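Local coordinates for hemolysin-like protein containing CBS domains (Oenococcus oeni, PDB 3OCO), which is of unknown function; it is probably a membrane protein of the CorC/HlyC type that may bind FAD, represented here by its paired CBS domains, at residues V107-E110 with M111-H114; G130-T133 with D134-Y138. All coordinates share one frame; numbering follows the deposited sequence.

Contact 1. Residues V107-E110 with M111-H114; sequences VMEE and MSAH
The carbonyl oxygen E110 O takes two hydrogen bonds from a single residue, H114. H114 N reaches E110 O at 3.0 Å, nearly in line with the C=O, as an ordinary helical i to i+4 bond. From the ring of the same residue, H114 ND1 approaches E110 O at 3.1 Å, tilted from the carbonyl plane, with the oxygen lying close to the plane of the imidazole. The ring can fold back like this because its CG stands beside the backbone N and anti to the carbonyl carbon (chi1 -75°). That brings the edge carrying CE1 alongside the E110 side chain, whose OE1 sits 3.5 Å from H114 CE1. The two side chains lie side by side and point the same way, with carboxylate and ring planes about 50° apart.

The preceding backbone bonds vary. M111 N meets V107 O at 2.8 Å in an almost straight bond (172°), and A113 N binds E109 O at 2.9 Å, whereas S112 N divides its N-H weakly between M108 O and E109 O. On the buried side the selenomethionine M111 runs back over V107, placing its SE 4.2 Å from V107 CG2. Helix 104-113 is the beta-alpha-beta crossover between strands 96-99 and 119-122 of the second CBS domain; E110, M111 and H114 touch V96, while M108 packs on F142 of the second subunit.

The ring bond gives the helix's last turn a side-chain donor besides its backbone ones, fixing the rotation of H114. The nearby E110 carboxylate might raise the imidazole pKa slightly.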
ATOM      1  N   VAL A 107     -13.282  12.458  -4.319  1.00 47.46           N
ATOM      2  CA  VAL A 107     -13.169  11.029  -4.521  1.00 45.68           C
ATOM      3  C   VAL A 107     -12.575  10.374  -3.271  1.00 49.50           C
ATOM      4  O   VAL A 107     -13.103   9.375  -2.790  1.00 52.78           O
ATOM      5  CB  VAL A 107     -12.394  10.676  -5.827  1.00 61.09           C
ATOM      6  CG1 VAL A 107     -12.287  11.902  -6.726  1.00 62.67           C
ATOM      7  CG2 VAL A 107     -11.024  10.091  -5.540  1.00 47.64           C
HETATM    8  N   MSE A 108     -11.512  10.959  -2.720  1.00 54.83           N
HETATM    9  CA  MSE A 108     -10.906  10.430  -1.495  1.00 57.21           C
HETATM   10  C   MSE A 108     -11.980  10.254  -0.414  1.00 55.19           C
HETATM   11  O   MSE A 108     -12.037   9.222   0.260  1.00 55.73           O
HETATM   12  CB  MSE A 108      -9.792  11.350  -0.982  1.00 48.16           C
HETATM   13  CG  MSE A 108      -8.507  11.395  -1.812  1.00 42.00           C
HETATM   14 SE   MSE A 108      -7.409  12.977  -1.340  0.38 49.63          SE
HETATM   15  CE  MSE A 108      -6.489  12.339   0.281  1.00 41.50           C
ATOM     16  N   GLU A 109     -12.839  11.260  -0.270  1.00 48.14           N
ATOM     17  CA  GLU A 109     -13.899  11.221   0.730  1.00 57.80           C
ATOM     18  C   GLU A 109     -15.005  10.235   0.367  1.00 52.84           C
ATOM     19  O   GLU A 109     -15.688   9.701   1.239  1.00 56.48           O
ATOM     20  CB  GLU A 109     -14.494  12.614   0.963  1.00 66.04           C
ATOM     21  CG  GLU A 109     -15.429  12.683   2.175  1.00 72.00           C
ATOM     22  CD  GLU A 109     -14.789  12.121   3.449  1.00 77.37           C
ATOM     23  OE1 GLU A 109     -15.454  11.324   4.151  1.00 76.19           O
ATOM     24  OE2 GLU A 109     -13.621  12.474   3.745  1.00 79.42           O
ATOM     25  N   GLU A 110     -15.190  10.001  -0.922  1.00 44.52           N
ATOM     26  CA  GLU A 110     -16.138   8.997  -1.350  1.00 48.86           C
ATOM     27  C   GLU A 110     -15.606   7.622  -0.942  1.00 49.55           C
ATOM     28  O   GLU A 110     -16.323   6.828  -0.337  1.00 59.47           O
ATOM     29  CB  GLU A 110     -16.356   9.081  -2.862  1.00 62.27           C
ATOM     30  CG  GLU A 110     -17.803   8.898  -3.293  1.00 71.47           C
ATOM     31  CD  GLU A 110     -18.717   9.928  -2.674  1.00 72.43           C
ATOM     32  OE1 GLU A 110     -19.887   9.595  -2.382  1.00 75.38           O
ATOM     33  OE2 GLU A 110     -18.257  11.066  -2.473  1.00 72.93           O
HETATM   34  N   MSE A 111     -14.344   7.354  -1.269  1.00 36.28           N
HETATM   35  CA  MSE A 111     -13.669   6.144  -0.823  1.00 38.87           C
HETATM   36  C   MSE A 111     -13.727   5.961   0.685  1.00 39.86           C
HETATM   37  O   MSE A 111     -13.713   4.841   1.178  1.00 45.57           O
HETATM   38  CB  MSE A 111     -12.202   6.158  -1.250  1.00 40.51           C
HETATM   39  CG  MSE A 111     -12.017   6.055  -2.740  1.00 36.74           C
HETATM   40 SE   MSE A 111     -10.246   6.625  -3.269  0.63 42.59          SE
HETATM   41  CE  MSE A 111      -9.226   5.006  -2.916  1.00 41.99           C
ATOM     42  N   SER A 112     -13.775   7.055   1.424  1.00 51.55           N
ATOM     43  CA  SER A 112     -13.789   6.936   2.872  1.00 63.56           C
ATOM     44  C   SER A 112     -15.199   6.679   3.399  1.00 58.69           C
ATOM     45  O   SER A 112     -15.397   5.858   4.297  1.00 57.34           O
ATOM     46  CB  SER A 112     -13.182   8.173   3.526  1.00 66.59           C
ATOM     47  OG  SER A 112     -13.314   8.095   4.931  1.00 72.86           O
ATOM     48  N   ALA A 113     -16.178   7.378   2.842  1.00 46.31           N
ATOM     49  CA  ALA A 113     -17.543   7.244   3.325  1.00 47.24           C
ATOM     50  C   ALA A 113     -18.042   5.831   3.056  1.00 53.75           C
ATOM     51  O   ALA A 113     -18.790   5.267   3.858  1.00 55.46           O
ATOM     52  CB  ALA A 113     -18.461   8.295   2.677  1.00 53.57           C
ATOM     53  N   HIS A 114     -17.604   5.265   1.931  1.00 61.21           N
ATOM     54  CA  HIS A 114     -18.014   3.934   1.480  1.00 58.57           C
ATOM     55  C   HIS A 114     -17.064   2.852   1.994  1.00 58.10           C
ATOM     56  O   HIS A 114     -17.306   1.658   1.801  1.00 60.42           O
ATOM     57  CB  HIS A 114     -18.035   3.875  -0.049  1.00 62.45           C
ATOM     58  CG  HIS A 114     -19.194   4.582  -0.681  1.00 69.17           C
ATOM     59  ND1 HIS A 114     -19.230   5.950  -0.854  1.00 73.64           N
ATOM     60  CD2 HIS A 114     -20.343   4.108  -1.219  1.00 74.04           C
ATOM     61  CE1 HIS A 114     -20.358   6.288  -1.455  1.00 74.88           C
ATOM     62  NE2 HIS A 114     -21.050   5.187  -1.687  1.00 74.82           N
TER

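Contact 2. Residues G130-T133 with D134-Y138; sequences GIIT and DKDVY
Helix 134-142 starts directly after the last strand of the second CBS domain, and T133 occupies its N-cap in the T-x-x-D pattern familiar from this fold. In nucleotide-binding CBS domains the corresponding Thr and Asp often contact the ligand; whether that holds here is not established. D136, three residues on, turns its side chain back to the cap: its OD2 accepts T133 N at 2.9 Å through the anti lone pair, in a fairly straight bond of 162°. The D136 CG lies anti to its own carbonyl carbon (chi1 -54°), which swings the carboxylate toward the strand end and brings OD2 to 3.6 Å from I132 CA.

The bond supplies one half of a capping box. The reciprocal half is missing, since T133 OG1 stays 4.3 Å from D136 N. In the backbone, D136 N instead binds T133 O at 2.7 Å from above the carbonyl plane, and V137 N adds a long, weak bond to the same oxygen. T133 OG1 runs beside the K135 side chain, with CG of K135 3.4 Å away, and the two side chains point the same way. D134 turns its carboxylate round to the next amide, where OD1 takes a weak bond from K135 N at 2.6 Å; the same OD1 makes a long, weak ion pair with R55.

I132 also pairs through its backbone with A119 of strand 119-122. Through OD2, D136 satisfies the T133 amide at the strand-helix junction while its carboxylate sits in the first turn, where the helix dipole would tend to stabilise its negative charge.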
ATOM      1  N   GLY A 130     -10.790   4.407 -15.823  1.00 36.69           N
ATOM      2  CA  GLY A 130      -9.623   3.949 -15.091  1.00 16.86           C
ATOM      3  C   GLY A 130      -9.962   3.822 -13.613  1.00 34.55           C
ATOM      4  O   GLY A 130     -11.139   3.964 -13.228  1.00 22.77           O
ATOM      5  N   ILE A 131      -8.942   3.554 -12.782  1.00 24.30           N
ATOM      6  CA  ILE A 131      -9.156   3.379 -11.355  1.00 28.37           C
ATOM      7  C   ILE A 131      -8.209   4.253 -10.536  1.00 32.29           C
ATOM      8  O   ILE A 131      -7.182   4.726 -11.037  1.00 37.00           O
ATOM      9  CB  ILE A 131      -8.948   1.904 -10.902  1.00 27.66           C
ATOM     10  CG1 ILE A 131      -7.464   1.512 -10.931  1.00 35.62           C
ATOM     11  CG2 ILE A 131      -9.768   0.953 -11.730  1.00 23.26           C
ATOM     12  CD1 ILE A 131      -7.186   0.076 -10.479  1.00 38.49           C
ATOM     13  N   ILE A 132      -8.562   4.447  -9.270  1.00 32.90           N
ATOM     14  CA  ILE A 132      -7.718   5.186  -8.330  1.00 41.51           C
ATOM     15  C   ILE A 132      -7.631   4.494  -6.987  1.00 39.87           C
ATOM     16  O   ILE A 132      -8.641   4.027  -6.454  1.00 34.03           O
ATOM     17  CB  ILE A 132      -8.256   6.594  -8.023  1.00 40.40           C
ATOM     18  CG1 ILE A 132      -8.189   7.495  -9.258  1.00 43.72           C
ATOM     19  CG2 ILE A 132      -7.485   7.188  -6.843  1.00 30.24           C
ATOM     20  CD1 ILE A 132      -9.077   8.722  -9.146  1.00 45.34           C
ATOM     21  N   THR A 133      -6.415   4.448  -6.450  1.00 44.26           N
ATOM     22  CA  THR A 133      -6.175   4.047  -5.067  1.00 41.72           C
ATOM     23  C   THR A 133      -5.113   4.939  -4.422  1.00 42.00           C
ATOM     24  O   THR A 133      -4.450   5.732  -5.095  1.00 39.75           O
ATOM     25  CB  THR A 133      -5.715   2.602  -4.988  1.00 34.46           C
ATOM     26  OG1 THR A 133      -4.430   2.479  -5.616  1.00 29.02           O
ATOM     27  CG2 THR A 133      -6.732   1.694  -5.692  1.00 25.96           C
ATOM     28  N   ASP A 134      -4.957   4.810  -3.109  1.00 38.53           N
ATOM     29  CA  ASP A 134      -3.942   5.562  -2.397  1.00 30.57           C
ATOM     30  C   ASP A 134      -2.602   5.660  -3.159  1.00 28.16           C
ATOM     31  O   ASP A 134      -2.032   6.733  -3.270  1.00 36.40           O
ATOM     32  CB  ASP A 134      -3.744   5.005  -0.973  1.00 48.83           C
ATOM     33  CG  ASP A 134      -3.536   3.483  -0.941  1.00 58.93           C
ATOM     34  OD1 ASP A 134      -3.004   2.910  -1.921  1.00 65.37           O
ATOM     35  OD2 ASP A 134      -3.906   2.857   0.075  1.00 56.52           O
ATOM     36  N   LYS A 135      -2.094   4.556  -3.688  1.00 33.14           N
ATOM     37  CA  LYS A 135      -0.818   4.610  -4.394  1.00 44.34           C
ATOM     38  C   LYS A 135      -0.791   5.698  -5.473  1.00 47.26           C
ATOM     39  O   LYS A 135       0.242   6.318  -5.695  1.00 44.94           O
ATOM     40  CB  LYS A 135      -0.411   3.233  -4.953  1.00 56.55           C
ATOM     41  CG  LYS A 135      -1.126   2.790  -6.225  1.00 75.74           C
ATOM     42  CD  LYS A 135      -0.674   1.386  -6.677  1.00 85.51           C
ATOM     43  CE  LYS A 135      -1.079   0.294  -5.676  1.00 88.85           C
ATOM     44  NZ  LYS A 135      -0.718  -1.093  -6.123  1.00 86.85           N
ATOM     45  N   ASP A 136      -1.927   5.945  -6.125  1.00 52.15           N
ATOM     46  CA  ASP A 136      -2.012   7.007  -7.137  1.00 55.06           C
ATOM     47  C   ASP A 136      -2.013   8.427  -6.559  1.00 58.21           C
ATOM     48  O   ASP A 136      -1.496   9.361  -7.177  1.00 68.48           O
ATOM     49  CB  ASP A 136      -3.234   6.792  -8.026  1.00 51.28           C
ATOM     50  CG  ASP A 136      -3.246   5.421  -8.641  1.00 50.22           C
ATOM     51  OD1 ASP A 136      -2.277   5.093  -9.359  1.00 56.30           O
ATOM     52  OD2 ASP A 136      -4.203   4.660  -8.386  1.00 47.85           O
ATOM     53  N   VAL A 137      -2.606   8.587  -5.382  1.00 44.82           N
ATOM     54  CA  VAL A 137      -2.568   9.847  -4.656  1.00 39.62           C
ATOM     55  C   VAL A 137      -1.132  10.181  -4.183  1.00 54.88           C
ATOM     56  O   VAL A 137      -0.672  11.319  -4.313  1.00 48.49           O
ATOM     57  CB  VAL A 137      -3.509   9.804  -3.420  1.00 91.40           C
ATOM     58  CG1 VAL A 137      -2.944  10.631  -2.262  1.00 93.67           C
ATOM     59  CG2 VAL A 137      -4.912  10.254  -3.788  1.00 89.98           C
ATOM     60  N   TYR A 138      -0.431   9.185  -3.644  1.00 47.77           N
ATOM     61  CA  TYR A 138       0.924   9.379  -3.144  1.00 59.82           C
ATOM     62  C   TYR A 138       1.914   9.744  -4.249  1.00 61.12           C
ATOM     63  O   TYR A 138       2.984  10.262  -3.968  1.00 63.22           O
ATOM     64  CB  TYR A 138       1.410   8.127  -2.405  1.00 73.56           C
ATOM     65  CG  TYR A 138       2.611   8.362  -1.513  1.00 92.65           C
ATOM     66  CD1 TYR A 138       2.458   8.894  -0.237  1.00101.43           C
ATOM     67  CD2 TYR A 138       3.899   8.051  -1.942  1.00101.02           C
ATOM     68  CE1 TYR A 138       3.556   9.112   0.592  1.00107.32           C
ATOM     69  CE2 TYR A 138       5.006   8.268  -1.122  1.00104.99           C
ATOM     70  CZ  TYR A 138       4.827   8.799   0.145  1.00107.34           C
ATOM     71  OH  TYR A 138       5.910   9.022   0.971  1.00105.06           O
TER

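From the N terminus, contact 1 comes first, inside helix 104-113 of the unit strand 96-99, helix, strand 119-122. The chain then passes through strand 119-122 into strand 128-132, and contact 2 marks its turn into helix 134-142. Each contact is local and closes no long loop; the two follow in series, neither nesting nor crossing. Their centres lie about 12 Å apart, bridged by packing: the M111 CE methyl lies against I132 O at 3.7 Å, and M108 CG meets V137 CG2 at 4.3 Å. M111 of helix 104-113 thus packs on the strand end, and M108 on helix 134-142. Y138 packs on M108 of the second subunit, extending this join across the dimer.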